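Local coordinates for OTU domain-containing protein wMelOTU (Wolbachia pipientis wMel, PDB 6W9O) that probably removes ubiquitin from modified proteins, acting as a bacterial effector deubiquitinase of the OTU cysteine protease family, at residues A[40-45]-A[174-179]; A[62-67]-A[198-203]; A[68-73]-A[135-140]; A[74-79]-A[120-125]; A[80-83]-A[89-92]. All coordinates share one frame; numbering follows the deposited sequence.

Contact 1: A[40-45]-A[174-179]; sequences DNFYVG and VDYDDS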
# COMPACT_ATOMS: atom_id res chain seq x y z
N ASP A 40 11.30 10.36 14.53
CA ASP A 40 11.10 11.79 14.35
C ASP A 40 11.46 12.28 12.96
O ASP A 40 11.03 13.38 12.60
CB ASP A 40 11.99 12.55 15.33
CG ASP A 40 11.54 12.42 16.78
OD1 ASP A 40 10.36 12.09 17.00
OD2 ASP A 40 12.36 12.67 17.69
N ASN A 41 12.23 11.50 12.20
CA ASN A 41 12.49 11.90 10.81
C ASN A 41 11.36 11.57 9.87
O ASN A 41 11.38 12.04 8.73
CB ASN A 41 13.80 11.28 10.27
CG ASN A 41 13.86 9.75 10.43
OD1 ASN A 41 13.70 9.24 11.53
ND2 ASN A 41 14.11 9.02 9.33
N PHE A 42 10.31 10.85 10.31
CA PHE A 42 9.19 10.54 9.41
C PHE A 42 8.06 11.53 9.61
O PHE A 42 7.98 12.20 10.65
CB PHE A 42 8.65 9.11 9.63
CG PHE A 42 9.58 8.04 9.04
CD1 PHE A 42 9.28 7.44 7.80
CD2 PHE A 42 10.72 7.66 9.75
CE1 PHE A 42 10.14 6.48 7.26
CE2 PHE A 42 11.55 6.75 9.24
CZ PHE A 42 11.28 6.12 8.00
N TYR A 43 7.27 11.71 8.56
CA TYR A 43 6.15 12.64 8.64
C TYR A 43 5.04 12.08 7.77
O TYR A 43 5.28 11.25 6.90
CB TYR A 43 6.55 14.05 8.16
CG TYR A 43 6.99 14.11 6.71
CD1 TYR A 43 6.12 14.51 5.72
CD2 TYR A 43 8.30 13.81 6.33
CE1 TYR A 43 6.49 14.60 4.40
CE2 TYR A 43 8.67 13.90 5.00
CZ TYR A 43 7.78 14.28 4.05
OH TYR A 43 8.23 14.33 2.71
N VAL A 44 3.81 12.53 8.06
CA VAL A 44 2.65 12.15 7.26
C VAL A 44 2.52 13.09 6.05
O VAL A 44 2.35 14.30 6.21
CB VAL A 44 1.38 12.15 8.12
CG1 VAL A 44 0.21 11.69 7.26
CG2 VAL A 44 1.58 11.24 9.33
N GLY A 45 2.58 12.52 4.84
CA GLY A 45 2.43 13.25 3.59
C GLY A 45 0.97 13.38 3.22
O GLY A 45 0.06 13.17 4.04
N VAL A 174 9.01 -3.73 12.81
CA VAL A 174 9.13 -2.79 11.70
C VAL A 174 10.55 -2.27 11.68
O VAL A 174 11.09 -1.90 12.72
CB VAL A 174 8.16 -1.62 11.94
CG1 VAL A 174 8.25 -0.61 10.82
CG2 VAL A 174 6.69 -2.18 12.07
N ASP A 175 11.13 -2.19 10.49
CA ASP A 175 12.50 -1.70 10.34
C ASP A 175 12.40 -0.41 9.55
O ASP A 175 12.14 -0.45 8.34
CB ASP A 175 13.30 -2.74 9.55
CG ASP A 175 14.76 -2.38 9.43
OD1 ASP A 175 15.12 -1.20 9.67
OD2 ASP A 175 15.55 -3.32 9.15
N TYR A 176 12.64 0.73 10.21
CA TYR A 176 12.56 2.02 9.55
C TYR A 176 13.83 2.38 8.79
O TYR A 176 13.90 3.49 8.21
CB TYR A 176 12.25 3.09 10.60
CG TYR A 176 10.82 3.04 11.13
CD1 TYR A 176 9.78 3.58 10.39
CD2 TYR A 176 10.54 2.49 12.36
CE1 TYR A 176 8.47 3.59 10.85
CE2 TYR A 176 9.20 2.48 12.85
CZ TYR A 176 8.23 3.05 12.07
OH TYR A 176 6.89 3.05 12.53
N ASP A 177 14.82 1.49 8.76
CA ASP A 177 16.04 1.68 7.96
C ASP A 177 16.11 0.73 6.79
O ASP A 177 17.15 0.62 6.16
CB ASP A 177 17.27 1.50 8.84
CG ASP A 177 17.32 2.54 9.95
OD1 ASP A 177 17.32 3.75 9.64
OD2 ASP A 177 17.28 2.17 11.14
N ASP A 178 15.05 0.03 6.48
CA ASP A 178 15.02 -0.95 5.40
C ASP A 178 14.42 -0.33 4.15
O ASP A 178 13.22 -0.00 4.11
CB ASP A 178 14.11 -2.11 5.84
CG ASP A 178 13.91 -3.15 4.75
OD1 ASP A 178 12.93 -3.91 4.82
OD2 ASP A 178 14.77 -3.25 3.83
N SER A 179 15.24 -0.22 3.09
CA SER A 179 14.73 0.39 1.87
C SER A 179 13.68 -0.47 1.18
O SER A 179 13.02 0.02 0.26
CB SER A 179 15.92 0.65 0.90
OG SER A 179 16.50 -0.56 0.47
O HOH W 1 14.92 6.06 8.91

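Contact 2: A[62-67]-A[198-203]; sequences LEQQTG and RNKSSA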
# COMPACT_ATOMS: atom_id res chain seq x y z
N LEU A 62 7.00 4.10 -2.15
CA LEU A 62 7.83 3.29 -3.05
C LEU A 62 8.86 4.14 -3.75
O LEU A 62 10.04 3.76 -3.85
CB LEU A 62 6.94 2.58 -4.09
CG LEU A 62 7.68 1.65 -5.06
CD1 LEU A 62 8.16 0.42 -4.31
CD2 LEU A 62 6.77 1.31 -6.25
N GLU A 63 8.46 5.31 -4.26
CA GLU A 63 9.41 6.12 -5.02
C GLU A 63 10.52 6.61 -4.08
O GLU A 63 11.71 6.61 -4.44
CB GLU A 63 8.71 7.31 -5.68
CG GLU A 63 9.76 8.14 -6.46
CD GLU A 63 9.21 9.32 -7.23
OE1 GLU A 63 7.94 9.44 -7.34
OE2 GLU A 63 9.99 10.11 -7.76
N GLN A 64 10.15 7.05 -2.88
CA GLN A 64 11.18 7.59 -2.02
C GLN A 64 12.14 6.51 -1.56
O GLN A 64 13.36 6.74 -1.45
CB GLN A 64 10.49 8.24 -0.81
CG GLN A 64 11.43 9.04 0.01
CD GLN A 64 10.67 9.88 1.05
OE1 GLN A 64 10.42 9.39 2.09
NE2 GLN A 64 10.37 11.14 0.74
N GLN A 65 11.63 5.32 -1.24
CA GLN A 65 12.43 4.23 -0.69
C GLN A 65 13.30 3.58 -1.75
O GLN A 65 14.48 3.27 -1.49
CB GLN A 65 11.52 3.13 -0.09
CG GLN A 65 10.79 3.57 1.18
CD GLN A 65 11.78 3.80 2.32
OE1 GLN A 65 12.41 4.86 2.41
NE2 GLN A 65 11.98 2.79 3.16
N THR A 66 12.73 3.32 -2.96
CA THR A 66 13.46 2.53 -3.97
C THR A 66 13.80 3.28 -5.24
O THR A 66 14.59 2.77 -6.07
CB THR A 66 12.65 1.29 -4.39
OG1 THR A 66 11.54 1.71 -5.23
CG2 THR A 66 12.12 0.53 -3.19
N GLY A 67 13.26 4.48 -5.43
CA GLY A 67 13.44 5.21 -6.65
C GLY A 67 12.50 4.78 -7.76
O GLY A 67 12.47 5.44 -8.80
N ARG A 198 11.95 12.62 6.07
CA ARG A 198 12.56 13.91 5.73
C ARG A 198 13.96 13.73 5.12
O ARG A 198 14.41 14.56 4.30
CB ARG A 198 12.68 14.83 6.95
CG ARG A 198 11.35 15.13 7.65
CD ARG A 198 11.58 16.08 8.84
NE ARG A 198 10.35 16.82 9.10
CZ ARG A 198 9.38 16.34 9.88
NH1 ARG A 198 9.52 15.15 10.45
NH2 ARG A 198 8.26 17.05 10.07
N ASN A 199 14.69 12.72 5.58
CA ASN A 199 16.06 12.53 5.12
C ASN A 199 16.10 12.20 3.64
O ASN A 199 17.17 12.42 3.04
CB ASN A 199 16.70 11.35 5.90
CG ASN A 199 17.00 11.69 7.35
OD1 ASN A 199 17.27 12.84 7.67
ND2 ASN A 199 16.97 10.68 8.24
N LYS A 200 15.03 11.70 3.07
CA LYS A 200 14.96 11.26 1.68
C LYS A 200 14.13 12.19 0.82
O LYS A 200 13.77 11.84 -0.32
CB LYS A 200 14.41 9.83 1.61
CG LYS A 200 15.28 8.89 2.45
CD LYS A 200 14.79 7.42 2.28
CE LYS A 200 15.62 6.53 3.19
NZ LYS A 200 15.24 5.09 3.02
N SER A 201 13.71 13.33 1.39
CA SER A 201 12.84 14.29 0.71
C SER A 201 13.63 15.52 0.31
O SER A 201 14.52 15.96 1.04
CB SER A 201 11.72 14.78 1.63
OG SER A 201 11.01 13.71 2.20
N SER A 202 13.30 16.11 -0.84
CA SER A 202 13.97 17.33 -1.25
C SER A 202 13.52 18.50 -0.39
O SER A 202 12.45 18.45 0.24
CB SER A 202 13.66 17.68 -2.72
OG SER A 202 12.26 18.06 -2.81
N ALA A 203 14.29 19.57 -0.39
CA ALA A 203 13.92 20.73 0.41
C ALA A 203 12.61 21.29 -0.09
O ALA A 203 11.76 21.72 0.70
CB ALA A 203 15.02 21.79 0.33
O HOH W 2 13.83 3.36 5.29
O HOH W 3 15.99 3.95 0.67

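Contact 3: A[68-73]-A[135-140]; sequences EQVTAE and EKYKVK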
# COMPACT_ATOMS: atom_id res chain seq x y z
N GLU A 68 11.69 3.74 -7.56
CA GLU A 68 10.86 3.28 -8.67
C GLU A 68 9.59 4.14 -8.74
O GLU A 68 8.87 4.29 -7.74
CB GLU A 68 10.51 1.81 -8.45
CG GLU A 68 9.78 1.24 -9.71
CD GLU A 68 9.87 -0.27 -9.86
OE1 GLU A 68 10.32 -0.98 -8.92
OE2 GLU A 68 9.44 -0.74 -10.94
N GLN A 69 9.35 4.75 -9.91
CA GLN A 69 8.19 5.61 -10.15
C GLN A 69 7.11 4.82 -10.87
O GLN A 69 7.32 4.37 -12.01
CB GLN A 69 8.59 6.79 -11.03
CG GLN A 69 9.39 7.83 -10.34
CD GLN A 69 9.80 8.99 -11.28
OE1 GLN A 69 9.94 8.80 -12.47
NE2 GLN A 69 9.99 10.16 -10.72
N VAL A 70 5.94 4.71 -10.25
CA VAL A 70 4.78 4.03 -10.82
C VAL A 70 3.59 4.94 -10.53
O VAL A 70 3.40 5.34 -9.39
CB VAL A 70 4.57 2.67 -10.11
CG1 VAL A 70 3.43 1.89 -10.72
CG2 VAL A 70 5.83 1.79 -10.21
N THR A 71 2.75 5.22 -11.53
CA THR A 71 1.55 6.01 -11.24
C THR A 71 0.52 5.19 -10.47
O THR A 71 0.56 3.96 -10.43
CB THR A 71 0.89 6.51 -12.53
OG1 THR A 71 0.42 5.37 -13.27
CG2 THR A 71 1.85 7.35 -13.38
N ALA A 72 -0.41 5.91 -9.85
CA ALA A 72 -1.49 5.23 -9.16
C ALA A 72 -2.31 4.38 -10.13
O ALA A 72 -2.77 3.27 -9.77
CB ALA A 72 -2.35 6.27 -8.43
N GLU A 73 -2.50 4.87 -11.35
CA GLU A 73 -3.22 4.09 -12.36
C GLU A 73 -2.47 2.81 -12.70
O GLU A 73 -3.08 1.75 -12.89
CB GLU A 73 -3.49 4.92 -13.62
CG GLU A 73 -4.18 4.13 -14.70
CD GLU A 73 -4.42 4.94 -15.96
OE1 GLU A 73 -5.31 4.54 -16.74
OE2 GLU A 73 -3.72 5.96 -16.16
N GLU A 135 4.16 -8.28 -3.81
CA GLU A 135 4.70 -9.35 -4.65
C GLU A 135 5.35 -8.80 -5.92
O GLU A 135 6.46 -9.22 -6.30
CB GLU A 135 3.56 -10.33 -4.99
CG GLU A 135 3.80 -11.17 -6.25
CD GLU A 135 4.63 -12.35 -5.98
OE1 GLU A 135 5.23 -12.90 -6.95
OE2 GLU A 135 4.69 -12.73 -4.80
N LYS A 136 4.71 -7.84 -6.59
CA LYS A 136 5.27 -7.32 -7.84
C LYS A 136 6.56 -6.52 -7.58
O LYS A 136 7.55 -6.71 -8.29
CB LYS A 136 4.27 -6.44 -8.58
CG LYS A 136 4.97 -5.84 -9.84
CD LYS A 136 3.95 -5.44 -10.89
CE LYS A 136 4.72 -5.03 -12.17
NZ LYS A 136 3.76 -4.69 -13.25
N TYR A 137 6.56 -5.65 -6.59
CA TYR A 137 7.67 -4.71 -6.39
C TYR A 137 8.68 -5.20 -5.37
O TYR A 137 9.69 -4.51 -5.14
CB TYR A 137 7.15 -3.30 -6.05
CG TYR A 137 6.36 -2.77 -7.24
CD1 TYR A 137 7.04 -2.25 -8.33
CD2 TYR A 137 4.95 -2.84 -7.30
CE1 TYR A 137 6.38 -1.82 -9.44
CE2 TYR A 137 4.30 -2.42 -8.42
CZ TYR A 137 5.00 -1.89 -9.48
OH TYR A 137 4.35 -1.48 -10.62
N LYS A 138 8.46 -6.40 -4.81
CA LYS A 138 9.45 -7.03 -3.92
C LYS A 138 9.71 -6.13 -2.71
O LYS A 138 10.85 -5.87 -2.31
CB LYS A 138 10.75 -7.41 -4.68
CG LYS A 138 10.45 -8.20 -5.96
CD LYS A 138 11.42 -9.35 -6.18
CE LYS A 138 11.32 -9.81 -7.63
NZ LYS A 138 10.33 -10.91 -7.82
N VAL A 139 8.60 -5.62 -2.22
CA VAL A 139 8.59 -4.85 -0.93
C VAL A 139 7.60 -5.33 0.17
O VAL A 139 6.68 -6.27 0.07
CB VAL A 139 8.31 -3.36 -1.21
CG1 VAL A 139 9.37 -2.73 -2.09
CG2 VAL A 139 6.92 -3.16 -1.80
N LYS A 140 7.96 -4.93 1.38
CA LYS A 140 7.03 -5.20 2.50
C LYS A 140 6.28 -3.91 2.74
O LYS A 140 6.85 -2.83 2.62
CB LYS A 140 7.81 -5.53 3.77
CG LYS A 140 8.59 -6.81 3.68
CD LYS A 140 9.79 -6.76 4.62
CE LYS A 140 10.98 -6.15 3.85
NZ LYS A 140 12.32 -6.31 4.51

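Contact 4: A[74-79]-A[120-125]; sequences KLRNDC and NSRWGD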
# COMPACT_ATOMS: atom_id res chain seq x y z
N LYS A 74 -1.13 2.90 -12.83
CA LYS A 74 -0.37 1.70 -13.13
C LYS A 74 -0.48 0.68 -12.00
O LYS A 74 -0.56 -0.51 -12.27
CB LYS A 74 1.10 2.09 -13.37
CG LYS A 74 2.07 0.89 -13.58
CD LYS A 74 1.75 0.02 -14.74
CE LYS A 74 2.96 -0.87 -15.09
NZ LYS A 74 2.62 -1.75 -16.25
N LEU A 75 -0.51 1.15 -10.73
CA LEU A 75 -0.66 0.22 -9.61
C LEU A 75 -2.01 -0.49 -9.66
O LEU A 75 -2.08 -1.71 -9.43
CB LEU A 75 -0.47 0.93 -8.27
CG LEU A 75 0.94 1.48 -8.12
CD1 LEU A 75 0.94 2.33 -6.86
CD2 LEU A 75 1.98 0.34 -7.95
N ARG A 76 -3.09 0.23 -10.03
CA ARG A 76 -4.38 -0.45 -10.23
C ARG A 76 -4.27 -1.45 -11.37
O ARG A 76 -4.77 -2.57 -11.27
CB ARG A 76 -5.49 0.57 -10.53
CG ARG A 76 -5.89 1.42 -9.32
CD ARG A 76 -6.98 2.40 -9.75
NE ARG A 76 -7.49 3.19 -8.61
CZ ARG A 76 -8.40 2.75 -7.74
NH1 ARG A 76 -8.93 1.50 -7.83
NH2 ARG A 76 -8.79 3.56 -6.75
N ASN A 77 -3.57 -1.09 -12.46
CA ASN A 77 -3.43 -2.03 -13.58
C ASN A 77 -2.64 -3.28 -13.17
O ASN A 77 -2.93 -4.38 -13.67
CB ASN A 77 -2.73 -1.34 -14.74
CG ASN A 77 -2.88 -2.14 -15.99
OD1 ASN A 77 -4.00 -2.27 -16.53
ND2 ASN A 77 -1.76 -2.70 -16.48
N ASP A 78 -1.66 -3.14 -12.28
CA ASP A 78 -0.92 -4.30 -11.77
C ASP A 78 -1.86 -5.25 -11.04
O ASP A 78 -1.72 -6.48 -11.12
CB ASP A 78 0.14 -3.85 -10.75
CG ASP A 78 1.32 -3.02 -11.37
OD1 ASP A 78 1.62 -3.17 -12.58
OD2 ASP A 78 1.90 -2.25 -10.56
N CYS A 79 -2.88 -4.69 -10.39
CA CYS A 79 -3.82 -5.55 -9.67
C CYS A 79 -4.78 -6.20 -10.64
O CYS A 79 -5.10 -7.39 -10.51
CB CYS A 79 -4.58 -4.70 -8.63
SG CYS A 79 -3.45 -4.12 -7.29
N ASN A 120 -11.63 4.66 -10.04
CA ASN A 120 -11.18 5.36 -8.84
C ASN A 120 -12.16 5.18 -7.69
O ASN A 120 -11.74 5.30 -6.53
CB ASN A 120 -11.04 6.85 -9.13
CG ASN A 120 -9.78 7.16 -9.94
OD1 ASN A 120 -8.78 6.46 -9.85
ND2 ASN A 120 -9.83 8.21 -10.73
N SER A 121 -13.41 4.83 -8.00
CA SER A 121 -14.42 4.59 -6.97
C SER A 121 -14.10 3.38 -6.10
O SER A 121 -14.61 3.30 -4.97
CB SER A 121 -15.82 4.42 -7.58
OG SER A 121 -15.83 3.41 -8.59
N ARG A 122 -13.28 2.43 -6.57
CA ARG A 122 -12.97 1.23 -5.80
C ARG A 122 -11.74 1.54 -4.96
O ARG A 122 -10.64 1.64 -5.49
CB ARG A 122 -12.70 0.06 -6.76
CG ARG A 122 -12.06 -1.13 -6.09
CD ARG A 122 -12.94 -1.73 -5.00
NE ARG A 122 -12.46 -3.08 -4.67
CZ ARG A 122 -12.88 -4.20 -5.26
NH1 ARG A 122 -13.83 -4.16 -6.20
NH2 ARG A 122 -12.37 -5.38 -4.89
N TRP A 123 -11.92 1.75 -3.67
CA TRP A 123 -10.77 2.09 -2.83
C TRP A 123 -9.87 0.88 -2.59
O TRP A 123 -10.32 -0.25 -2.47
CB TRP A 123 -11.22 2.67 -1.47
CG TRP A 123 -11.95 3.91 -1.55
CD1 TRP A 123 -12.57 4.46 -2.65
CD2 TRP A 123 -12.16 4.82 -0.47
NE1 TRP A 123 -13.19 5.69 -2.29
CE2 TRP A 123 -12.92 5.92 -0.97
CE3 TRP A 123 -11.80 4.80 0.89
CZ2 TRP A 123 -13.33 6.97 -0.15
CZ3 TRP A 123 -12.19 5.84 1.70
CH2 TRP A 123 -12.95 6.92 1.18
N GLY A 124 -8.56 1.10 -2.57
CA GLY A 124 -7.62 -0.01 -2.38
C GLY A 124 -7.54 -0.50 -0.93
O GLY A 124 -7.79 0.24 0.04
N ASP A 125 -7.19 -1.77 -0.78
CA ASP A 125 -7.19 -2.48 0.50
C ASP A 125 -5.80 -3.09 0.67
O ASP A 125 -5.37 -3.91 -0.17
CB ASP A 125 -8.27 -3.57 0.40
CG ASP A 125 -8.36 -4.46 1.61
OD1 ASP A 125 -7.54 -4.35 2.54
OD2 ASP A 125 -9.31 -5.28 1.62

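Contact 5: A[80-83]-A[89-92]; sequences REFA and KWFT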
# COMPACT_ATOMS: atom_id res chain seq x y z
N ARG A 80 -5.21 -5.46 -11.67
CA ARG A 80 -6.00 -6.07 -12.73
C ARG A 80 -5.25 -7.23 -13.36
O ARG A 80 -5.81 -8.30 -13.61
CB ARG A 80 -6.31 -5.02 -13.82
CG ARG A 80 -6.99 -5.58 -15.02
CD ARG A 80 -7.24 -4.47 -16.02
NE ARG A 80 -7.66 -5.00 -17.31
CZ ARG A 80 -8.93 -5.00 -17.72
NH1 ARG A 80 -9.89 -4.49 -16.94
NH2 ARG A 80 -9.24 -5.50 -18.92
N GLU A 81 -3.97 -7.00 -13.69
CA GLU A 81 -3.21 -8.06 -14.34
C GLU A 81 -3.04 -9.26 -13.43
O GLU A 81 -3.15 -10.41 -13.88
CB GLU A 81 -1.83 -7.48 -14.71
CG GLU A 81 -1.94 -6.50 -15.87
CD GLU A 81 -0.59 -6.03 -16.39
OE1 GLU A 81 0.43 -6.17 -15.68
OE2 GLU A 81 -0.58 -5.50 -17.53
N PHE A 82 -2.78 -9.03 -12.14
CA PHE A 82 -2.71 -10.14 -11.21
C PHE A 82 -3.97 -10.99 -11.27
O PHE A 82 -3.91 -12.23 -11.31
CB PHE A 82 -2.46 -9.58 -9.80
CG PHE A 82 -2.33 -10.63 -8.75
CD1 PHE A 82 -1.08 -11.04 -8.32
CD2 PHE A 82 -3.48 -11.18 -8.15
CE1 PHE A 82 -0.94 -12.03 -7.32
CE2 PHE A 82 -3.37 -12.12 -7.14
CZ PHE A 82 -2.10 -12.58 -6.72
N ALA A 83 -5.14 -10.34 -11.28
CA ALA A 83 -6.41 -11.08 -11.31
C ALA A 83 -6.65 -11.80 -12.62
O ALA A 83 -7.30 -12.85 -12.63
CB ALA A 83 -7.57 -10.12 -11.04
N LYS A 89 -5.02 -19.01 -4.91
CA LYS A 89 -6.28 -19.18 -4.19
C LYS A 89 -6.48 -18.15 -3.10
O LYS A 89 -7.63 -17.85 -2.77
CB LYS A 89 -6.38 -20.61 -3.65
CG LYS A 89 -6.66 -21.61 -4.75
CD LYS A 89 -6.48 -23.03 -4.27
CE LYS A 89 -6.82 -24.04 -5.38
NZ LYS A 89 -6.92 -25.46 -4.92
N TRP A 90 -5.42 -17.61 -2.51
CA TRP A 90 -5.64 -16.58 -1.49
C TRP A 90 -6.51 -15.46 -2.04
O TRP A 90 -7.39 -14.92 -1.35
CB TRP A 90 -4.33 -16.03 -0.91
CG TRP A 90 -3.59 -15.04 -1.77
CD1 TRP A 90 -2.49 -15.30 -2.57
CD2 TRP A 90 -3.86 -13.65 -1.90
NE1 TRP A 90 -2.12 -14.17 -3.21
CE2 TRP A 90 -2.93 -13.12 -2.82
CE3 TRP A 90 -4.84 -12.80 -1.36
CZ2 TRP A 90 -2.91 -11.76 -3.19
CZ3 TRP A 90 -4.85 -11.46 -1.73
CH2 TRP A 90 -3.87 -10.93 -2.63
N PHE A 91 -6.31 -15.12 -3.30
CA PHE A 91 -6.94 -13.95 -3.88
C PHE A 91 -8.39 -14.23 -4.16
O PHE A 91 -9.25 -13.44 -3.76
CB PHE A 91 -6.19 -13.55 -5.17
CG PHE A 91 -6.88 -12.47 -5.95
CD1 PHE A 91 -7.67 -12.76 -7.06
CD2 PHE A 91 -6.76 -11.18 -5.50
CE1 PHE A 91 -8.32 -11.71 -7.75
CE2 PHE A 91 -7.39 -10.10 -6.19
CZ PHE A 91 -8.17 -10.39 -7.28
N THR A 92 -8.67 -15.33 -4.85
CA THR A 92 -10.07 -15.65 -5.10
C THR A 92 -10.81 -15.90 -3.80
O THR A 92 -11.98 -15.53 -3.67
CB THR A 92 -10.17 -16.84 -6.07
OG1 THR A 92 -9.37 -17.95 -5.61
CG2 THR A 92 -9.65 -16.44 -7.43

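Contact 1: A[40-45]-A[174-179]
Asn41, just ahead of the edge strand 42-44, and Phe42, its first residue, make the two links to the turn at Tyr176, one through water and one by ring packing. Asn41 comes first: its ND2 donates to a water at 3.1 Å, which in turn donates to the backbone O of Tyr176 at 2.9 Å, while Asp197 OD2 on the adjoining strand takes a further bond from the same amide nitrogen. Phe42 follows, its CG beside the backbone N (chi1 -75°), an orientation that sends the ring toward the turn. Tyr176 CD1 lies over one face of that ring, near the rim, 3.8 Å from Phe42 CZ. The two rings are oblique, with centroids 5.2 Å apart and planes at 59°, so the pair is neither a stack nor a T. His183 of strand 181-188 meets both rings. Beyond Phe42, Tyr43 turns its hydroxyl to Ser201 OG. In the opposing loop Asp175 OD1 accepts from Asp177 N at 2.9 Å, an Asx turn within the type I turn Asp175 to Asp178. Tyr176 O also sits at the Phe42 ring edge, in its plane, consistent with a weak attraction to the C-H groups there, so the link probably rests on ring packing and one water bridge.

Contact 2: A[62-67]-A[198-203]
Gln64 and Gln65, on the last turn of helix 53-66, meet Lys200 at the end of the 3-10 segment 198-200 and Ser201 just after it, a surface helix-to-turn contact of the OTU domain between strand 191-197 and helix 203-209. The tight part is aliphatic. Gln64 CG sits 3.5 Å from Lys200 CB; with CG opposite the backbone N (chi1 -169°) and the chain extended beyond it, Gln64 carries its amide on past the Lys200 carbonyl. That amide is anchored mainly outside the pair of segments, Gln64 OE1 accepting from Asp197 N. Its NE2 lies 3.0 Å from Ser201 OG; that hydroxyl is hydrogen-bonded to Asp197 O and Tyr43 OH. The looser side is the watery one. Gln65 starts away from the turn but bends at chi2 (-66°), which brings OE1 back to Lys200 NZ; the bond is 2.9 Å long, with the ammonium tilted out of the carbonyl plane. Gln65 NE2 is held by Thr181 O. Two waters extend the grip on the lysine, so that its nitrogen has three partners: one lies 3.2 Å from Lys200 NZ and accepts from Gln65 NE2 as well; the other accepts from Lys200 NZ at 2.7 Å and donates to Gln65 O at 2.7 Å.

Contact 3: A[68-73]-A[135-140]
Tyr137, at the end of helix 126-137, is the centre of this contact, and Val70 and Glu68 meet its ring and hydroxyl from the chain leading into helix 72-84. A chi1 of -64°, which sets the ring opposite the tyrosine's own carbonyl carbon, lets it reach toward that chain. Val70 approaches from the other direction: both methyls come from one side of the ring plane, the side away from Lys136 CG, near the hydroxyl end. CG1 is 3.5 Å and CG2 3.6 Å from Tyr137 OH, and CG2 also lies 3.7 Å from Tyr137 CE1. Glu68 comes along the ring's edge at about a right angle, its carboxylate plane turned 82° from the ring. Both oxygens take part, OE1 being 3.6 Å from Tyr137 CD1 and OE2 3.6 Å from CE1. Lys136 CG lies over one ring face, 3.7 Å above the plane. The polar end has its main partner outside the two segments: Tyr137 OH is hydrogen-bonded to Asp78 OD2 on helix 72-84, and Asp78 OD1 forms a salt bridge with Lys136 NZ. Val70 also packs on Leu62 and Leu75, which carries the contact into the hydrophobic interior. The carboxylate oxygens facing the C-H edge suggest a weakly favourable electrostatic term. The hydroxyl, with both valine methyls close on one side, has its polar partner in Asp78, and the neighbouring lysine would help to stabilise that carboxylate's charge.

Contact 4: A[74-79]-A[120-125]
Arg76 reaches from helix 72-84 to the main chain of Arg122 in the loop 120-125, and its course from CB outward accounts for most of the contact. CB points toward the loop. From CG to NE the chain is fully extended, which spends its whole length in crossing from helix to loop; on the way the arginine packs against Phe55. NE arrives 3.7 Å from Asn120 OD1. At CZ the guanidinium slides beneath the Asn120 backbone, whose CA stands 3.6 Å above the guanidinium plane, offset toward its rim. The two terminal nitrogens then close on a single acceptor: NH1 and NH2 each donate to Arg122 O at 2.9 Å, with N-H...O angles of 146° and 144°. The oxygen lies almost exactly in the guanidinium plane, so the grip is an end-on fork; NH1 comes in the carbonyl plane and NH2 above it. By contrast, Asn120 O is 3.4 Å from Arg76 NH2 at an angle too poor for a bond. NH1 and NH2 have further acceptors in Ile117 O and Ser52 OG, so the buried head is held at several points. In the conformer given, Arg122 carries its own guanidinium away toward Asp116, with which it forms a salt bridge. The loop runs between helices 105-116 and 126-137, ending at Asp125, the N-cap of the latter, so Arg76 fastens helix 72-84 to the entrance of helix 126-137, beside the start of helix 53-66.

Contact 5: A[80-83]-A[89-92]
The CA atoms of Ala83 and Phe91 are 8.0 Å apart, the nearest such pair between the end of helix 72-84 and the start of helix 89-95, two helices separated by a very short linker. Three aromatic side chains, Phe82, Trp90 and Phe91, cluster in the space between them. Phe82 has CG anti to its backbone nitrogen and presents its ring edge to the face of Phe91: the centroids are 5.4 Å apart and the planes at 72°, a T-shaped pair. The point of entry is Phe82 CE2, 3.7 Å from Phe91 CG and equally close to Phe91 CB, which sits at the Phe82 edge in its plane. The same CB lies over the centre of the Trp90 ring system, 3.9 Å above its plane, so this one carbon borders both the Phe82 edge and the Trp90 face. Trp90 takes the uncommon rotamer with CG between the backbone N and the carbonyl carbon (chi1 77°), which swings the indole out to the side of its helix, toward Phe82. It reaches Phe82 through CZ2, 3.7 Å from Phe82 CZ, in an oblique pairing with planes at 47°. Ala83 packs beside them, its CB 3.7 Å from Phe91 CE1. Around the cluster, Ile132 of helix 126-137 packs on all three aromatic side chains, Tyr113 meets Phe91 edge-to-face, and Arg131 makes a cation-pi contact with Trp90. Across these two segments the link is thus wholly apolar: dispersion, probably with a small electrostatic term from the T-shaped pair, accounts for the direct link between them.

From the N terminus, edge strand 42-44 opens contact 1, and helix 53-66 soon opens contact 2. Their second segments come in the same order, 174-179 then 198-203, so the two contacts cross; they also touch, through the Asn41 to Arg198 backbone and Tyr43 to Ser201. Helix 72-84 and the residues just before it then start contacts 3, 4 and 5. The chain turns back at once to close contact 5 at 89-92, then contact 4 at 120-125 and contact 3 at 135-140, a nested series within both outer loops. These three tie the helices together; contact 1 joins the edge strand to the loop before strand 181-188, and contact 2 joins helix 53-66 to the turn before helix 203-209.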